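Local coordinates for protein CzcP cation efflux P1-ATPase (Ralstonia metallidurans, PDB 4U9R) that probably exports zinc and related divalent metal ions as an ATP-driven P-type pump, of which this is the metal-binding N-terminal extension, at residues D42-K55 with L91-H105. Sequence-based numbering, arbitrary orientation.
With CD (cadmium ion), chain B.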
ATOM      1  N   ASP A  42       2.753   1.139  -4.316  1.00 49.56           N
ATOM      2  CA  ASP A  42       2.715   1.216  -2.839  1.00 48.57           C
ATOM      3  C   ASP A  42       2.891  -0.214  -2.312  1.00 49.40           C
ATOM      4  O   ASP A  42       2.378  -1.155  -2.909  1.00 52.27           O
ATOM      5  CB  ASP A  42       1.408   1.886  -2.372  1.00 49.03           C
ATOM      6  CG  ASP A  42       1.231   1.903  -0.827  1.00 57.30           C
ATOM      7  OD1 ASP A  42       0.920   0.865  -0.275  1.00 38.06           O
ATOM      8  OD2 ASP A  42       1.360   2.948  -0.157  1.00 63.93           O
ATOM      9  N   PRO A  43       3.663  -0.385  -1.233  1.00 47.82           N
ATOM     10  CA  PRO A  43       4.006  -1.704  -0.738  1.00 48.16           C
ATOM     11  C   PRO A  43       2.831  -2.527  -0.200  1.00 47.50           C
ATOM     12  O   PRO A  43       3.016  -3.711   0.109  1.00 42.94           O
ATOM     13  CB  PRO A  43       5.004  -1.413   0.389  1.00 48.72           C
ATOM     14  CG  PRO A  43       4.754  -0.012   0.780  1.00 49.79           C
ATOM     15  CD  PRO A  43       4.351   0.680  -0.469  1.00 51.37           C
ATOM     16  N   CYS A  44       1.665  -1.900  -0.068  1.00 40.09           N
ATOM     17  CA  CYS A  44       0.438  -2.599   0.248  1.00 38.81           C
ATOM     18  C   CYS A  44       0.119  -3.677  -0.827  1.00 34.25           C
ATOM     19  O   CYS A  44      -0.290  -4.770  -0.500  1.00 35.47           O
ATOM     20  CB  CYS A  44      -0.727  -1.598   0.435  1.00 33.04           C
ATOM     21  SG  CYS A  44      -0.864  -1.112   2.158  1.00 36.69           S
ATOM     22  N   VAL A  45       0.342  -3.366  -2.093  1.00 38.19           N
ATOM     23  CA  VAL A  45       0.135  -4.316  -3.179  1.00 38.04           C
ATOM     24  C   VAL A  45       0.979  -5.583  -3.008  1.00 39.93           C
ATOM     25  O   VAL A  45       0.453  -6.709  -3.156  1.00 39.75           O
ATOM     26  CB  VAL A  45       0.408  -3.676  -4.554  1.00 39.94           C
ATOM     27  CG1 VAL A  45       0.256  -4.720  -5.660  1.00 40.29           C
ATOM     28  CG2 VAL A  45      -0.566  -2.538  -4.793  1.00 38.09           C
ATOM     29  N   GLU A  46       2.258  -5.394  -2.673  1.00 40.26           N
ATOM     30  CA  GLU A  46       3.212  -6.492  -2.350  1.00 40.76           C
ATOM     31  C   GLU A  46       2.845  -7.222  -1.075  1.00 35.80           C
ATOM     32  O   GLU A  46       3.007  -8.453  -0.983  1.00 32.50           O
ATOM     33  CB  GLU A  46       4.662  -5.958  -2.192  1.00 47.14           C
ATOM     34  CG  GLU A  46       5.734  -7.027  -1.920  1.00 56.08           C
ATOM     35  CD  GLU A  46       7.062  -6.476  -1.350  1.00 65.40           C
ATOM     36  OE1 GLU A  46       8.113  -6.560  -2.033  1.00 52.86           O
ATOM     37  OE2 GLU A  46       7.069  -5.970  -0.202  1.00 73.64           O
ATOM     38  N   ARG A  47       2.410  -6.487  -0.059  1.00 34.52           N
ATOM     39  CA  ARG A  47       1.936  -7.160   1.156  1.00 37.52           C
ATOM     40  C   ARG A  47       0.814  -8.152   0.802  1.00 35.39           C
ATOM     41  O   ARG A  47       0.835  -9.309   1.221  1.00 35.35           O
ATOM     42  CB  ARG A  47       1.417  -6.181   2.195  1.00 38.81           C
ATOM     43  CG  ARG A  47       2.446  -5.755   3.215  1.00 45.79           C
ATOM     44  CD  ARG A  47       1.870  -4.813   4.293  1.00 47.55           C
ATOM     45  NE  ARG A  47       2.935  -3.955   4.819  1.00 50.07           N
ATOM     46  CZ  ARG A  47       3.167  -2.683   4.473  1.00 50.20           C
ATOM     47  NH1 ARG A  47       2.360  -2.011   3.659  1.00 44.04           N
ATOM     48  NH2 ARG A  47       4.209  -2.058   4.999  1.00 55.91           N
ATOM     49  N   LEU A  48      -0.154  -7.673   0.030  1.00 32.11           N
ATOM     50  CA  LEU A  48      -1.301  -8.475  -0.383  1.00 31.93           C
ATOM     51  C   LEU A  48      -0.844  -9.678  -1.185  1.00 31.33           C
ATOM     52  O   LEU A  48      -1.188 -10.802  -0.864  1.00 28.21           O
ATOM     53  CB  LEU A  48      -2.273  -7.633  -1.198  1.00 32.72           C
ATOM     54  CG  LEU A  48      -3.493  -8.309  -1.829  1.00 36.46           C
ATOM     55  CD1 LEU A  48      -4.261  -9.094  -0.810  1.00 37.54           C
ATOM     56  CD2 LEU A  48      -4.411  -7.244  -2.406  1.00 38.80           C
ATOM     57  N   LEU A  49      -0.046  -9.446  -2.213  1.00 30.99           N
ATOM     58  CA  LEU A  49       0.405 -10.540  -3.069  1.00 31.67           C
ATOM     59  C   LEU A  49       1.248 -11.552  -2.319  1.00 30.87           C
ATOM     60  O   LEU A  49       1.014 -12.736  -2.457  1.00 28.93           O
ATOM     61  CB  LEU A  49       1.184 -10.041  -4.278  1.00 33.12           C
ATOM     62  CG  LEU A  49       0.432  -9.219  -5.328  1.00 36.39           C
ATOM     63  CD1 LEU A  49       1.414  -8.675  -6.363  1.00 40.44           C
ATOM     64  CD2 LEU A  49      -0.599 -10.041  -6.000  1.00 37.79           C
ATOM     65  N   SER A  50       2.191 -11.112  -1.501  1.00 30.50           N
ATOM     66  CA  SER A  50       3.073 -12.080  -0.794  1.00 32.43           C
ATOM     67  C   SER A  50       2.317 -12.900   0.267  1.00 31.72           C
ATOM     68  O   SER A  50       2.578 -14.115   0.471  1.00 31.30           O
ATOM     69  CB  SER A  50       4.316 -11.380  -0.200  1.00 29.69           C
ATOM     70  OG  SER A  50       3.959 -10.456   0.821  1.00 32.13           O
ATOM     71  N   GLU A  51       1.353 -12.280   0.902  1.00 31.51           N
ATOM     72  CA  GLU A  51       0.468 -13.021   1.812  1.00 33.79           C
ATOM     73  C   GLU A  51      -0.379 -14.019   1.065  1.00 34.09           C
ATOM     74  O   GLU A  51      -0.494 -15.154   1.504  1.00 33.23           O
ATOM     75  CB  GLU A  51      -0.398 -12.085   2.643  1.00 36.11           C
ATOM     76  CG  GLU A  51       0.449 -11.355   3.676  1.00 46.99           C
ATOM     77  CD  GLU A  51      -0.345 -10.480   4.634  1.00 52.47           C
ATOM     78  OE1 GLU A  51      -1.556 -10.736   4.844  1.00 55.35           O
ATOM     79  OE2 GLU A  51       0.268  -9.533   5.178  1.00 58.75           O
ATOM     80  N   LEU A  52      -0.915 -13.645  -0.099  1.00 31.73           N
ATOM     81  CA  LEU A  52      -1.687 -14.625  -0.877  1.00 31.32           C
ATOM     82  C   LEU A  52      -0.856 -15.784  -1.347  1.00 31.63           C
ATOM     83  O   LEU A  52      -1.362 -16.900  -1.387  1.00 27.64           O
ATOM     84  CB  LEU A  52      -2.358 -14.004  -2.065  1.00 33.03           C
ATOM     85  CG  LEU A  52      -3.531 -13.093  -1.700  1.00 36.75           C
ATOM     86  CD1 LEU A  52      -4.072 -12.477  -2.975  1.00 38.10           C
ATOM     87  CD2 LEU A  52      -4.621 -13.879  -0.975  1.00 36.44           C
ATOM     88  N   ARG A  53       0.414 -15.538  -1.715  1.00 28.22           N
ATOM     89  CA  ARG A  53       1.255 -16.599  -2.232  1.00 28.25           C
ATOM     90  C   ARG A  53       1.572 -17.691  -1.204  1.00 28.13           C
ATOM     91  O   ARG A  53       1.814 -18.873  -1.538  1.00 29.82           O
ATOM     92  CB  ARG A  53       2.548 -16.021  -2.804  1.00 27.26           C
ATOM     93  CG  ARG A  53       2.334 -15.247  -4.093  1.00 29.73           C
ATOM     94  CD  ARG A  53       3.656 -14.960  -4.795  1.00 30.34           C
ATOM     95  NE  ARG A  53       3.531 -13.891  -5.773  1.00 30.36           N
ATOM     96  CZ  ARG A  53       3.934 -12.634  -5.588  1.00 31.45           C
ATOM     97  NH1 ARG A  53       4.492 -12.237  -4.456  1.00 31.23           N
ATOM     98  NH2 ARG A  53       3.755 -11.759  -6.548  1.00 31.08           N
ATOM     99  N   GLY A  54       1.545 -17.285   0.046  1.00 28.97           N
ATOM    100  CA  GLY A  54       1.678 -18.177   1.153  1.00 31.05           C
ATOM    101  C   GLY A  54       0.521 -19.095   1.465  1.00 33.18           C
ATOM    102  O   GLY A  54       0.709 -19.969   2.310  1.00 33.89           O
ATOM    103  N   LYS A  55      -0.639 -18.937   0.802  1.00 32.08           N
ATOM    104  CA  LYS A  55      -1.844 -19.732   1.123  1.00 37.29           C
ATOM    105  C   LYS A  55      -1.979 -20.943   0.232  1.00 36.35           C
ATOM    106  O   LYS A  55      -1.796 -20.841  -0.978  1.00 32.58           O
ATOM    107  CB  LYS A  55      -3.132 -18.928   0.906  1.00 39.02           C
ATOM    108  CG  LYS A  55      -3.180 -17.580   1.588  1.00 42.55           C
ATOM    109  CD  LYS A  55      -3.258 -17.771   3.071  1.00 45.18           C
ATOM    110  CE  LYS A  55      -3.373 -16.446   3.791  1.00 52.19           C
ATOM    111  NZ  LYS A  55      -3.327 -16.743   5.244  1.00 55.11           N
ATOM    112  N   LEU A  91     -10.559 -15.238   0.513  1.00 31.66           N
ATOM    113  CA  LEU A  91      -9.184 -15.058   0.913  1.00 36.21           C
ATOM    114  C   LEU A  91      -8.611 -13.782   0.299  1.00 33.69           C
ATOM    115  O   LEU A  91      -8.022 -12.981   0.997  1.00 32.65           O
ATOM    116  CB  LEU A  91      -8.373 -16.252   0.494  1.00 43.17           C
ATOM    117  CG  LEU A  91      -7.166 -16.678   1.293  1.00 53.97           C
ATOM    118  CD1 LEU A  91      -7.375 -16.572   2.801  1.00 58.28           C
ATOM    119  CD2 LEU A  91      -6.899 -18.129   0.920  1.00 56.77           C
ATOM    120  N   VAL A  92      -8.817 -13.562  -0.992  1.00 33.31           N
ATOM    121  CA  VAL A  92      -8.331 -12.315  -1.603  1.00 31.56           C
ATOM    122  C   VAL A  92      -8.990 -11.078  -1.004  1.00 30.18           C
ATOM    123  O   VAL A  92      -8.303 -10.180  -0.567  1.00 31.32           O
ATOM    124  CB  VAL A  92      -8.484 -12.277  -3.128  1.00 30.27           C
ATOM    125  CG1 VAL A  92      -8.051 -10.928  -3.658  1.00 32.06           C
ATOM    126  CG2 VAL A  92      -7.680 -13.386  -3.792  1.00 30.41           C
ATOM    127  N   THR A  93     -10.314 -11.003  -1.020  1.00 31.11           N
ATOM    128  CA  THR A  93     -11.020  -9.815  -0.537  1.00 31.84           C
ATOM    129  C   THR A  93     -10.810  -9.580   0.961  1.00 34.06           C
ATOM    130  O   THR A  93     -10.722  -8.429   1.390  1.00 33.11           O
ATOM    131  CB  THR A  93     -12.546  -9.901  -0.762  1.00 33.96           C
ATOM    132  OG1 THR A  93     -13.015 -11.159  -0.262  1.00 34.73           O
ATOM    133  CG2 THR A  93     -12.885  -9.784  -2.250  1.00 35.40           C
ATOM    134  N   SER A  94     -10.738 -10.633   1.769  1.00 33.14           N
ATOM    135  CA  SER A  94     -10.546 -10.407   3.212  1.00 36.51           C
ATOM    136  C   SER A  94      -9.078 -10.079   3.581  1.00 39.21           C
ATOM    137  O   SER A  94      -8.828  -9.339   4.534  1.00 39.97           O
ATOM    138  CB  SER A  94     -11.021 -11.582   4.040  1.00 33.60           C
ATOM    139  OG  SER A  94     -10.110 -12.665   3.965  1.00 38.67           O
ATOM    140  N   THR A  95      -8.112 -10.639   2.864  1.00 36.75           N
ATOM    141  CA  THR A  95      -6.718 -10.299   3.134  1.00 35.97           C
ATOM    142  C   THR A  95      -6.514  -8.822   2.784  1.00 36.37           C
ATOM    143  O   THR A  95      -5.847  -8.088   3.508  1.00 38.81           O
ATOM    144  CB  THR A  95      -5.753 -11.173   2.370  1.00 35.51           C
ATOM    145  OG1 THR A  95      -5.991 -12.535   2.714  1.00 38.01           O
ATOM    146  CG2 THR A  95      -4.297 -10.797   2.700  1.00 40.81           C
ATOM    147  N   GLY A  96      -7.123  -8.399   1.694  1.00 34.98           N
ATOM    148  CA  GLY A  96      -7.139  -6.997   1.284  1.00 38.23           C
ATOM    149  C   GLY A  96      -7.781  -6.072   2.288  1.00 43.14           C
ATOM    150  O   GLY A  96      -7.277  -4.956   2.534  1.00 39.07           O
ATOM    151  N   ALA A  97      -8.892  -6.519   2.883  1.00 44.69           N
ATOM    152  CA  ALA A  97      -9.605  -5.714   3.875  1.00 43.06           C
ATOM    153  C   ALA A  97      -8.724  -5.438   5.081  1.00 40.83           C
ATOM    154  O   ALA A  97      -8.675  -4.324   5.538  1.00 46.95           O
ATOM    155  CB  ALA A  97     -10.902  -6.377   4.311  1.00 46.69           C
ATOM    156  N   VAL A  98      -8.016  -6.441   5.563  1.00 39.02           N
ATOM    157  CA  VAL A  98      -7.145  -6.290   6.714  1.00 44.04           C
ATOM    158  C   VAL A  98      -5.931  -5.395   6.437  1.00 45.65           C
ATOM    159  O   VAL A  98      -5.566  -4.577   7.282  1.00 45.42           O
ATOM    160  CB  VAL A  98      -6.614  -7.632   7.213  1.00 46.16           C
ATOM    161  CG1 VAL A  98      -5.636  -7.417   8.348  1.00 47.78           C
ATOM    162  CG2 VAL A  98      -7.755  -8.526   7.661  1.00 50.25           C
ATOM    163  N   ILE A  99      -5.302  -5.555   5.274  1.00 43.68           N
ATOM    164  CA  ILE A  99      -4.187  -4.687   4.893  1.00 39.42           C
ATOM    165  C   ILE A  99      -4.641  -3.229   4.775  1.00 42.03           C
ATOM    166  O   ILE A  99      -4.011  -2.324   5.313  1.00 45.48           O
ATOM    167  CB  ILE A  99      -3.523  -5.181   3.603  1.00 36.52           C
ATOM    168  CG1 ILE A  99      -2.772  -6.472   3.901  1.00 35.92           C
ATOM    169  CG2 ILE A  99      -2.567  -4.132   3.038  1.00 36.99           C
ATOM    170  CD1 ILE A  99      -2.327  -7.220   2.678  1.00 38.24           C
ATOM    171  N   SER A 100      -5.741  -3.027   4.074  1.00 42.27           N
ATOM    172  CA  SER A 100      -6.323  -1.732   3.854  1.00 43.70           C
ATOM    173  C   SER A 100      -6.701  -0.983   5.146  1.00 51.07           C
ATOM    174  O   SER A 100      -6.568   0.243   5.211  1.00 50.69           O
ATOM    175  CB  SER A 100      -7.576  -1.890   3.014  1.00 45.36           C
ATOM    176  OG  SER A 100      -8.128  -0.637   2.696  1.00 47.27           O
ATOM    177  N   SER A 101      -7.186  -1.705   6.154  1.00 46.74           N
ATOM    178  CA  SER A 101      -7.605  -1.072   7.400  1.00 53.12           C
ATOM    179  C   SER A 101      -6.408  -0.761   8.291  1.00 59.32           C
ATOM    180  O   SER A 101      -6.450   0.149   9.115  1.00 56.97           O
ATOM    181  CB  SER A 101      -8.534  -1.993   8.153  1.00 52.79           C
ATOM    182  OG  SER A 101      -7.815  -3.037   8.786  1.00 53.16           O
ATOM    183  N   ARG A 102      -5.351  -1.551   8.118  1.00 58.38           N
ATOM    184  CA  ARG A 102      -4.210  -1.510   8.988  1.00 59.69           C
ATOM    185  C   ARG A 102      -3.207  -0.438   8.595  1.00 55.98           C
ATOM    186  O   ARG A 102      -2.619   0.164   9.481  1.00 57.11           O
ATOM    187  CB  ARG A 102      -3.533  -2.880   9.049  1.00 63.30           C
ATOM    188  CG  ARG A 102      -2.282  -2.893   9.904  1.00 71.59           C
ATOM    189  CD  ARG A 102      -2.050  -4.244  10.555  1.00 77.74           C
ATOM    190  NE  ARG A 102      -0.801  -4.261  11.311  1.00 82.55           N
ATOM    191  CZ  ARG A 102      -0.611  -3.640  12.474  1.00 84.01           C
ATOM    192  NH1 ARG A 102      -1.591  -2.938  13.044  1.00 86.23           N
ATOM    193  NH2 ARG A 102       0.571  -3.721  13.073  1.00 84.50           N
ATOM    194  N   PHE A 103      -3.016  -0.204   7.292  1.00 53.12           N
ATOM    195  CA  PHE A 103      -1.993   0.732   6.806  1.00 53.90           C
ATOM    196  C   PHE A 103      -2.540   1.978   6.177  1.00 54.23           C
ATOM    197  O   PHE A 103      -3.263   1.907   5.182  1.00 53.21           O
ATOM    198  CB  PHE A 103      -1.062   0.066   5.797  1.00 47.81           C
ATOM    199  CG  PHE A 103      -0.351  -1.107   6.360  1.00 50.78           C
ATOM    200  CD1 PHE A 103       0.795  -0.937   7.107  1.00 51.53           C
ATOM    201  CD2 PHE A 103      -0.854  -2.390   6.179  1.00 46.84           C
ATOM    202  CE1 PHE A 103       1.442  -2.030   7.663  1.00 53.33           C
ATOM    203  CE2 PHE A 103      -0.207  -3.477   6.716  1.00 48.00           C
ATOM    204  CZ  PHE A 103       0.938  -3.301   7.466  1.00 52.96           C
ATOM    205  N   GLY A 104      -2.134   3.121   6.740  1.00 58.39           N
ATOM    206  CA  GLY A 104      -2.546   4.431   6.268  1.00 55.42           C
ATOM    207  C   GLY A 104      -1.515   5.025   5.341  1.00 57.89           C
ATOM    208  O   GLY A 104      -0.364   4.590   5.315  1.00 57.21           O
ATOM    209  N   HIS A 105      -1.952   6.004   4.557  1.00 63.37           N
ATOM    210  CA  HIS A 105      -1.071   6.785   3.695  1.00 71.46           C
ATOM    211  C   HIS A 105      -1.539   8.238   3.645  1.00 76.42           C
ATOM    212  O   HIS A 105      -2.737   8.512   3.563  1.00 70.70           O
ATOM    213  CB  HIS A 105      -1.063   6.242   2.276  1.00 72.69           C
ATOM    214  CG  HIS A 105      -1.316   4.776   2.199  1.00 75.02           C
ATOM    215  ND1 HIS A 105      -2.589   4.251   2.144  1.00 71.32           N
ATOM    216  CD2 HIS A 105      -0.469   3.724   2.200  1.00 68.74           C
ATOM    217  CE1 HIS A 105      -2.514   2.936   2.109  1.00 72.43           C
ATOM    218  NE2 HIS A 105      -1.239   2.592   2.142  1.00 63.23           N
TER
HETATM  219 CD    CD B 301       0.372   1.126   1.740  1.00 49.38          CD
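A cadmium site in the ferredoxin-like N-terminal extension ties the N-terminal end of helix 43-53 to strands 103-109 and 142-148. Asp-42 OD1 lies 2.1 Å from the cadmium ion, Cys-44 SG 2.6 Å and His-105 NE2 2.2 Å, with Glu-146 completing the set. Asp-42, the N-cap of helix 43-53, has CG anti to its own N (chi1 175°), which lets OD1 serve twice: as metal ligand and, on its anti side but tilted out of the carboxylate plane, as acceptor from Cys-44 N. Next to the metal, the Arg-47 guanidinium lies flat over one face of the Phe-103 ring, planes 12° apart and CZ 3.8 Å from the ring centroid, a cation-pi stack. Arg-47 NH1 hydrogen-bonds to OE2 of Glu-146, itself a cadmium ligand. Farther along, helices 43-53 and 85-102 pack by knobs into holes, their N-to-C directions 141° apart: Leu-48 fits among Val-92, Thr-95, Gly-96 and Ile-99, while Ile-99 enters between Cys-44, Arg-47, Leu-48 and Glu-51, its CD1 a tight 3.5 Å from Leu-48 CA. Leu-52 CD1 meets Val-92 CG2 at 3.8 Å. Phe-103 and Glu-146 thus both hold Arg-47, whose positive charge probably offsets part of the ligands' negative charge.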